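Local coordinates for MFP2b (Ascaris suum, PDB 2BJR), which binds zinc and is thought to enhance polymerization of the major sperm protein in the amoeboid motility of nematode sperm, at residues Asn85-Gly90 and Cys176-Ser181; Pro171-Cys176 and Lys185-Val190; Ala278-Asp283 and Lys360-Cys365. All blocks are in the same frame, centred on the assembly; numbering follows the deposited sequence.

How the contacts relate
Running from the N terminus, the chain first supplies Asn85-Gly90, the helical turn before strand 92-97. Contact 1 joins it across the metal to Cys176-Ser181, after strand 161-166, closing a loop of 85 intervening residues and tying the first motility-protein region to helix 177-180. Contact 2 opens at Pro171, before contact 1 has closed, and ends at Val190, so the two cross; they share Cys176, and Cys174 of contact 2 completes the zinc site. Contact 3 follows in series, closing the 278-365 loop by pairing strands 282-288 and 355-361 of the second region. Backbone bonds of Val190 to Ile279 and Gly281 connect contacts 2 and 3.

Contact 1: Asn85-Gly90 and Cys176-Ser181. With ZN (zinc ion), chain C.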
loop_
_atom_site.group_PDB
_atom_site.type_symbol
_atom_site.label_atom_id
_atom_site.label_comp_id
_atom_site.label_asym_id
_atom_site.label_seq_id
_atom_site.Cartn_x
_atom_site.Cartn_y
_atom_site.Cartn_z
ATOM N N ASN A 85 2.035 16.354 -9.445
ATOM C CA ASN A 85 0.823 16.793 -8.788
ATOM C C ASN A 85 -0.040 17.620 -9.718
ATOM O O ASN A 85 0.274 17.777 -10.912
ATOM C CB ASN A 85 1.141 17.505 -7.462
ATOM C CG ASN A 85 1.908 18.805 -7.650
ATOM O OD1 ASN A 85 1.814 19.457 -8.698
ATOM N ND2 ASN A 85 2.671 19.185 -6.621
ATOM N N HIS A 86 -1.147 18.127 -9.205
ATOM C CA HIS A 86 -2.110 18.791 -10.070
ATOM C C HIS A 86 -1.570 20.060 -10.769
ATOM O O HIS A 86 -2.105 20.461 -11.779
ATOM C CB HIS A 86 -3.379 19.118 -9.312
ATOM C CG HIS A 86 -3.174 20.095 -8.202
ATOM N ND1 HIS A 86 -3.413 21.444 -8.355
ATOM C CD2 HIS A 86 -2.727 19.930 -6.932
ATOM C CE1 HIS A 86 -3.158 22.061 -7.213
ATOM N NE2 HIS A 86 -2.710 21.171 -6.347
ATOM N N LEU A 87 -0.519 20.675 -10.237
ATOM C CA LEU A 87 0.083 21.832 -10.910
ATOM C C LEU A 87 0.707 21.472 -12.255
ATOM O O LEU A 87 0.542 22.218 -13.212
ATOM C CB LEU A 87 1.167 22.462 -10.043
ATOM C CG LEU A 87 0.721 22.991 -8.682
ATOM C CD1 LEU A 87 1.922 23.674 -7.991
ATOM C CD2 LEU A 87 -0.480 23.909 -8.816
ATOM N N SER A 88 1.437 20.358 -12.308
ATOM C CA SER A 88 2.071 19.889 -13.553
ATOM C C SER A 88 1.161 19.000 -14.401
ATOM O O SER A 88 1.352 18.921 -15.624
ATOM C CB SER A 88 3.392 19.150 -13.269
ATOM O OG SER A 88 3.236 17.985 -12.464
ATOM N N LEU A 89 0.164 18.361 -13.783
ATOM C CA LEU A 89 -0.701 17.407 -14.493
ATOM C C LEU A 89 -2.068 17.952 -14.911
ATOM O O LEU A 89 -2.649 17.518 -15.913
ATOM C CB LEU A 89 -0.884 16.150 -13.630
ATOM C CG LEU A 89 0.408 15.418 -13.306
ATOM C CD1 LEU A 89 0.112 14.328 -12.275
ATOM C CD2 LEU A 89 1.049 14.824 -14.547
ATOM N N GLY A 90 -2.608 18.881 -14.152
ATOM C CA GLY A 90 -3.945 19.386 -14.440
ATOM C C GLY A 90 -5.089 18.573 -13.862
ATOM O O GLY A 90 -6.256 18.900 -14.061
ATOM N N CYS A 176 1.245 21.925 -1.986
ATOM C CA CYS A 176 1.821 22.801 -3.011
ATOM C C CYS A 176 1.491 24.268 -2.668
ATOM O O CYS A 176 0.567 24.549 -1.907
ATOM C CB CYS A 176 1.295 22.454 -4.405
ATOM S SG CYS A 176 -0.286 23.236 -4.825
ATOM N N GLU A 177 2.235 25.196 -3.247
ATOM C CA GLU A 177 2.095 26.604 -2.871
ATOM C C GLU A 177 0.731 27.212 -3.167
ATOM O O GLU A 177 0.315 28.109 -2.459
ATOM C CB GLU A 177 3.179 27.459 -3.525
ATOM C CG GLU A 177 3.242 28.870 -2.947
ATOM C CD GLU A 177 3.300 28.884 -1.421
ATOM O OE1 GLU A 177 4.413 28.613 -0.898
ATOM O OE2 GLU A 177 2.249 29.150 -0.766
ATOM N N GLU A 178 0.033 26.727 -4.194
ATOM C CA GLU A 178 -1.308 27.235 -4.503
ATOM C C GLU A 178 -2.340 26.777 -3.498
ATOM O O GLU A 178 -3.218 27.558 -3.112
ATOM C CB GLU A 178 -1.761 26.780 -5.890
ATOM C CG GLU A 178 -1.037 27.428 -7.066
ATOM C CD GLU A 178 -1.992 27.654 -8.232
ATOM O OE1 GLU A 178 -2.868 28.551 -8.121
ATOM O OE2 GLU A 178 -1.910 26.921 -9.243
ATOM N N CYS A 179 -2.264 25.499 -3.108
ATOM C CA CYS A 179 -3.192 24.933 -2.163
ATOM C C CYS A 179 -2.916 25.495 -0.761
ATOM O O CYS A 179 -3.832 25.730 0.024
ATOM C CB CYS A 179 -3.121 23.415 -2.178
ATOM S SG CYS A 179 -3.651 22.651 -3.746
ATOM N N LYS A 180 -1.632 25.687 -0.467
ATOM C CA LYS A 180 -1.208 26.281 0.807
ATOM C C LYS A 180 -1.811 27.681 0.970
ATOM O O LYS A 180 -2.258 28.042 2.057
ATOM C CB LYS A 180 0.326 26.354 0.912
ATOM C CG LYS A 180 0.876 26.033 2.302
ATOM C CD LYS A 180 2.375 26.369 2.435
ATOM C CE LYS A 180 3.269 25.239 1.942
ATOM N NZ LYS A 180 4.718 25.619 1.959
ATOM N N SER A 181 -1.860 28.445 -0.124
ATOM C CA SER A 181 -2.367 29.827 -0.090
ATOM C C SER A 181 -3.905 29.936 -0.144
ATOM O O SER A 181 -4.464 31.018 0.042
ATOM C CB SER A 181 -1.731 30.650 -1.224
ATOM O OG SER A 181 -2.426 30.459 -2.445
HETATM ZN ZN ZN C . -1.940 21.666 -4.521
#
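His86 and the cysteines Cys176 and Cys179 meet at a zinc ion lying between two short helices. From CB the histidine side chain sets CG between its own backbone N and carbonyl carbon (chi1 64°), and from there the ring reaches across to helix 177-180. CG and ND1 form the side of the ring remote from the metal; CD2 and CE1 flank NE2, 3.1 and 3.0 Å from the zinc; His86 NE2 makes the bond, 2.0 Å to zinc. Cys176 SG binds the ion at 2.3 Å and Cys179 SG at 2.1 Å, both sulfurs oblique to the imidazole. Beside the site, Leu87 spreads its methyls: CD1 packs on Cys176 CB at 3.8 Å, and CD2 reaches the bent Glu178 chain, 3.4 Å from OE2. Cys176 SG has a second task as N-cap, accepting from Cys179 N at 3.5 Å with a nearly straight N-H...S angle of 163°. Asn85 OD1 caps the other helix through Leu87 N, which sits above its carbonyl plane. With Cys174 as fourth ligand the site has three cysteines and one histidine; the capping N-H would be expected to temper the negative charge on a metal-bound thiolate.

Contact 2: Pro171-Cys176 and Lys185-Val190; sequences PPYCEC and KPIVRV. With ZN (zinc ion), chain C.
Tyr173 reaches across to the 185-190 segment and ends on a backbone carbonyl: its OH donates to Val188 O, which lies at the ring edge, in plane, 2.5 Å away, shorter than usual and doubtful in its exact value. Val190 lays CG2 over one face of the Tyr173 ring, 3.9 Å from the centroid and 22° off the normal, a CH-pi contact displaced toward the CZ and CE1 rim. Ile187 comes instead to the edge, its CD1 4.0 Å from Tyr173 CE2, while its CG2 lies near Pro172 O. On the ring face opposite Val190, Pro172 CB lies over the centre, so the phenol is clasped between proline and valine. A type I turn from Pro171 to Cys174, closed by Cys174 N to Pro171 O at 3.1 Å, sets this tyrosine. Farther out, Pro171 and Pro172 pack on Trp92 of strand 92-97, and Val190 touches Leu275. At the last position of the turn, Cys174 SG binds zinc at 2.3 Å and also accepts from Cys176 N at 3.5 Å, with an N-H...S angle of 167°. Such N-H...S bonds within a cysteine-bearing loop are characteristic of structural zinc sites, and here Cys174 and Cys176 are two of the four ligands, with His86 and Cys179.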
loop_
_atom_site.group_PDB
_atom_site.type_symbol
_atom_site.label_atom_id
_atom_site.label_comp_id
_atom_site.label_asym_id
_atom_site.label_seq_id
_atom_site.Cartn_x
_atom_site.Cartn_y
_atom_site.Cartn_z
ATOM N N PRO A 171 -5.959 17.923 -4.304
ATOM C CA PRO A 171 -6.581 16.970 -3.387
ATOM C C PRO A 171 -6.576 17.558 -1.956
ATOM O O PRO A 171 -5.854 18.507 -1.730
ATOM C CB PRO A 171 -5.698 15.728 -3.515
ATOM C CG PRO A 171 -4.348 16.250 -3.899
ATOM C CD PRO A 171 -4.629 17.478 -4.748
ATOM N N PRO A 172 -7.380 17.004 -1.054
ATOM C CA PRO A 172 -7.650 17.610 0.270
ATOM C C PRO A 172 -6.438 17.942 1.168
ATOM O O PRO A 172 -6.552 18.862 2.008
ATOM C CB PRO A 172 -8.554 16.573 0.970
ATOM C CG PRO A 172 -9.024 15.624 -0.095
ATOM C CD PRO A 172 -8.112 15.738 -1.269
ATOM N N TYR A 173 -5.324 17.235 1.011
ATOM C CA TYR A 173 -4.159 17.451 1.862
ATOM C C TYR A 173 -2.958 17.972 1.075
ATOM O O TYR A 173 -1.817 17.906 1.540
ATOM C CB TYR A 173 -3.785 16.150 2.608
ATOM C CG TYR A 173 -4.978 15.447 3.239
ATOM C CD1 TYR A 173 -5.453 14.239 2.723
ATOM C CD2 TYR A 173 -5.627 15.988 4.348
ATOM C CE1 TYR A 173 -6.552 13.587 3.285
ATOM C CE2 TYR A 173 -6.733 15.347 4.925
ATOM C CZ TYR A 173 -7.196 14.152 4.388
ATOM O OH TYR A 173 -8.286 13.508 4.946
ATOM N N CYS A 174 -3.195 18.502 -0.114
ATOM C CA CYS A 174 -2.098 19.025 -0.907
ATOM C C CYS A 174 -1.336 20.142 -0.176
ATOM O O CYS A 174 -1.956 20.996 0.451
ATOM C CB CYS A 174 -2.604 19.585 -2.233
ATOM S SG CYS A 174 -1.242 19.830 -3.385
ATOM N N GLU A 175 -0.007 20.131 -0.315
ATOM C CA GLU A 175 0.885 21.127 0.303
ATOM C C GLU A 175 1.702 21.914 -0.734
ATOM O O GLU A 175 2.734 22.508 -0.396
ATOM C CB GLU A 175 1.831 20.451 1.318
ATOM C CG GLU A 175 1.492 20.770 2.772
ATOM C CD GLU A 175 1.913 19.672 3.741
ATOM O OE1 GLU A 175 2.954 19.001 3.505
ATOM O OE2 GLU A 175 1.190 19.493 4.757
ATOM N N CYS A 176 1.245 21.925 -1.986
ATOM C CA CYS A 176 1.821 22.801 -3.011
ATOM C C CYS A 176 1.491 24.268 -2.668
ATOM O O CYS A 176 0.567 24.549 -1.907
ATOM C CB CYS A 176 1.295 22.454 -4.405
ATOM S SG CYS A 176 -0.286 23.236 -4.825
ATOM N N LYS A 185 -10.372 24.791 4.331
ATOM C CA LYS A 185 -11.656 24.103 4.240
ATOM C C LYS A 185 -11.677 23.026 5.335
ATOM O O LYS A 185 -10.622 22.486 5.658
ATOM C CB LYS A 185 -11.756 23.439 2.853
ATOM C CG LYS A 185 -13.100 22.785 2.536
ATOM C CD LYS A 185 -13.119 22.202 1.124
ATOM C CE LYS A 185 -14.459 21.527 0.833
ATOM N NZ LYS A 185 -15.277 22.291 -0.167
ATOM N N PRO A 186 -12.839 22.690 5.896
ATOM C CA PRO A 186 -12.892 21.598 6.874
ATOM C C PRO A 186 -12.377 20.279 6.280
ATOM O O PRO A 186 -12.831 19.872 5.206
ATOM C CB PRO A 186 -14.389 21.473 7.208
ATOM C CG PRO A 186 -15.012 22.735 6.756
ATOM C CD PRO A 186 -14.166 23.280 5.662
ATOM N N ILE A 187 -11.457 19.620 6.973
ATOM C CA ILE A 187 -10.929 18.319 6.543
ATOM C C ILE A 187 -11.325 17.214 7.520
ATOM O O ILE A 187 -11.544 17.450 8.718
ATOM C CB ILE A 187 -9.376 18.345 6.410
ATOM C CG1 ILE A 187 -8.678 18.626 7.757
ATOM C CG2 ILE A 187 -8.913 19.330 5.335
ATOM C CD1 ILE A 187 -7.229 18.120 7.779
ATOM N N VAL A 188 -11.447 16.005 7.002
ATOM C CA VAL A 188 -11.451 14.834 7.846
ATOM C C VAL A 188 -9.983 14.495 8.041
ATOM O O VAL A 188 -9.233 14.427 7.062
ATOM C CB VAL A 188 -12.194 13.649 7.169
ATOM C CG1 VAL A 188 -12.239 12.441 8.102
ATOM C CG2 VAL A 188 -13.646 14.070 6.739
ATOM N N ARG A 189 -9.532 14.312 9.279
ATOM C CA ARG A 189 -8.149 13.875 9.475
ATOM C C ARG A 189 -7.960 12.413 9.020
ATOM O O ARG A 189 -8.880 11.587 9.080
ATOM C CB ARG A 189 -7.687 14.086 10.921
ATOM C CG ARG A 189 -7.474 15.562 11.248
ATOM C CD ARG A 189 -6.936 15.873 12.633
ATOM N NE ARG A 189 -7.888 15.546 13.689
ATOM C CZ ARG A 189 -7.665 15.744 15.005
ATOM N NH1 ARG A 189 -6.517 16.289 15.419
ATOM N NH2 ARG A 189 -8.601 15.428 15.896
ATOM N N VAL A 190 -6.739 12.130 8.583
ATOM C CA VAL A 190 -6.367 10.849 7.992
ATOM C C VAL A 190 -6.308 9.793 9.074
ATOM O O VAL A 190 -5.680 9.999 10.105
ATOM C CB VAL A 190 -4.980 10.943 7.331
ATOM C CG1 VAL A 190 -4.579 9.602 6.783
ATOM C CG2 VAL A 190 -4.948 12.017 6.227
HETATM ZN ZN ZN C . -1.940 21.666 -4.521
#

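Contact 3: Ala278-Asp283 and Lys360-Cys365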
loop_
_atom_site.group_PDB
_atom_site.type_symbol
_atom_site.label_atom_id
_atom_site.label_comp_id
_atom_site.label_asym_id
_atom_site.label_seq_id
_atom_site.Cartn_x
_atom_site.Cartn_y
_atom_site.Cartn_z
ATOM N N ALA A 278 -0.851 18.209 11.493
ATOM C CA ALA A 278 -2.106 18.898 11.248
ATOM C C ALA A 278 -3.118 18.081 10.448
ATOM O O ALA A 278 -4.308 18.332 10.563
ATOM C CB ALA A 278 -1.848 20.231 10.547
ATOM N N ILE A 279 -2.683 17.101 9.649
ATOM C CA ILE A 279 -3.652 16.329 8.866
ATOM C C ILE A 279 -3.914 14.913 9.381
ATOM O O ILE A 279 -4.861 14.273 8.944
ATOM C CB ILE A 279 -3.255 16.264 7.370
ATOM C CG1 ILE A 279 -2.113 15.277 7.147
ATOM C CG2 ILE A 279 -2.975 17.691 6.788
ATOM C CD1 ILE A 279 -1.772 15.162 5.661
ATOM N N ARG A 280 -3.111 14.449 10.332
ATOM C CA ARG A 280 -3.223 13.075 10.781
ATOM C C ARG A 280 -4.182 12.915 11.944
ATOM O O ARG A 280 -4.313 13.818 12.779
ATOM C CB ARG A 280 -1.870 12.510 11.153
ATOM C CG ARG A 280 -1.215 13.067 12.348
ATOM C CD ARG A 280 0.219 12.632 12.465
ATOM N NE ARG A 280 0.811 12.961 13.776
ATOM C CZ ARG A 280 2.007 13.494 13.958
ATOM N NH1 ARG A 280 2.807 13.780 12.944
ATOM N NH2 ARG A 280 2.425 13.737 15.187
ATOM N N GLY A 281 -4.827 11.763 12.008
ATOM C CA GLY A 281 -5.810 11.495 13.018
ATOM C C GLY A 281 -5.269 10.597 14.109
ATOM O O GLY A 281 -6.033 10.097 14.886
ATOM N N PHE A 282 -3.964 10.355 14.108
ATOM C CA PHE A 282 -3.316 9.450 15.044
ATOM C C PHE A 282 -1.834 9.805 15.188
ATOM O O PHE A 282 -1.258 10.452 14.298
ATOM C CB PHE A 282 -3.489 7.998 14.563
ATOM C CG PHE A 282 -2.922 7.763 13.196
ATOM C CD1 PHE A 282 -1.594 7.402 13.032
ATOM C CD2 PHE A 282 -3.719 7.952 12.075
ATOM C CE1 PHE A 282 -1.065 7.221 11.747
ATOM C CE2 PHE A 282 -3.201 7.770 10.798
ATOM C CZ PHE A 282 -1.875 7.410 10.646
ATOM N N ASP A 283 -1.222 9.395 16.301
ATOM C CA ASP A 283 0.187 9.538 16.522
ATOM C C ASP A 283 0.864 8.187 16.728
ATOM O O ASP A 283 0.270 7.264 17.272
ATOM C CB ASP A 283 0.444 10.395 17.796
ATOM C CG ASP A 283 -0.229 11.765 17.689
ATOM O OD1 ASP A 283 0.094 12.490 16.722
ATOM O OD2 ASP A 283 -1.151 12.138 18.453
ATOM N N LYS A 360 -2.180 5.726 18.217
ATOM C CA LYS A 360 -3.284 6.099 19.102
ATOM C C LYS A 360 -4.064 7.180 18.418
ATOM O O LYS A 360 -3.489 8.200 18.036
ATOM C CB LYS A 360 -2.754 6.682 20.416
ATOM C CG LYS A 360 -3.902 7.205 21.335
ATOM C CD LYS A 360 -3.461 7.294 22.821
ATOM C CE LYS A 360 -4.676 7.714 23.749
ATOM N NZ LYS A 360 -4.541 7.233 25.179
ATOM N N ALA A 361 -5.364 6.985 18.344
ATOM C CA ALA A 361 -6.241 7.950 17.732
ATOM C C ALA A 361 -6.256 9.254 18.539
ATOM O O ALA A 361 -6.291 9.241 19.779
ATOM C CB ALA A 361 -7.625 7.426 17.661
ATOM N N LYS A 362 -6.248 10.345 17.804
ATOM C CA LYS A 362 -6.487 11.671 18.355
ATOM C C LYS A 362 -7.973 11.844 18.705
ATOM O O LYS A 362 -8.868 11.165 18.157
ATOM C CB LYS A 362 -6.069 12.739 17.349
ATOM C CG LYS A 362 -4.563 12.895 17.203
ATOM C CD LYS A 362 -4.181 14.082 16.295
ATOM C CE LYS A 362 -2.676 14.202 16.025
ATOM N NZ LYS A 362 -1.858 14.542 17.257
ATOM N N PRO A 363 -8.261 12.776 19.626
ATOM C CA PRO A 363 -9.664 13.056 19.961
ATOM C C PRO A 363 -10.456 13.400 18.693
ATOM O O PRO A 363 -9.976 14.141 17.836
ATOM C CB PRO A 363 -9.572 14.286 20.894
ATOM C CG PRO A 363 -8.176 14.256 21.459
ATOM C CD PRO A 363 -7.310 13.630 20.368
ATOM N N GLY A 364 -11.642 12.820 18.582
ATOM C CA GLY A 364 -12.511 12.971 17.431
ATOM C C GLY A 364 -12.303 11.983 16.296
ATOM O O GLY A 364 -13.104 11.955 15.353
ATOM N N CYS A 365 -11.248 11.179 16.400
ATOM C CA CYS A 365 -10.853 10.237 15.359
ATOM C C CYS A 365 -10.955 8.802 15.837
ATOM O O CYS A 365 -10.882 8.510 17.026
ATOM C CB CYS A 365 -9.410 10.537 14.922
ATOM S SG CYS A 365 -9.198 12.256 14.394
HETATM O O HOH W 1 -2.784 10.278 19.775
#
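Asp283 and Lys362 cross at about a right angle, the ammonium held by both carboxylate oxygens. Lys362 NZ lies 2.9 Å from Asp283 OD1 and 2.8 Å from OD2, each oxygen offering its syn lone pair. Lys362 runs extended as far as CE, CD coming 3.5 Å from Arg280 O, and then bends at its last torsion (chi4 -66°), which brings NZ round to the carboxylate. Arg280 grips Asp283 OD1 side-on, the oxygen in the guanidinium plane: NE meets it nearly in line with the C-O bond, NH2 on the anti side, tilted from the carboxylate plane, both at 3.1 Å. OD1 thus takes three donors. The arginine's NH1 is held by Leu275 O, and Lys362 NZ has a second salt bridge to Glu277. The network sits at the end of an antiparallel pairing between strands 282-288 and 355-361, Asp283 pointing to the same face as Lys360. Asp283 and Lys360 are the hydrogen-bonded pair, Phe282 and Ala361 the non-hydrogen-bonded one. One step on, Lys362 N donates to Gly281 O at 2.9 Å, almost straight at 171°. A water bridges Asp283 OD2 and Lys360 O, donating to both. On the Phe282-Ala361 face, the Phe282 ring takes Arg359 by cation-pi and Tyr284 edge-to-face. A type II turn, Lys362 to Cys365, returns Cys365 SG to 3.7 Å from Gly281 CA.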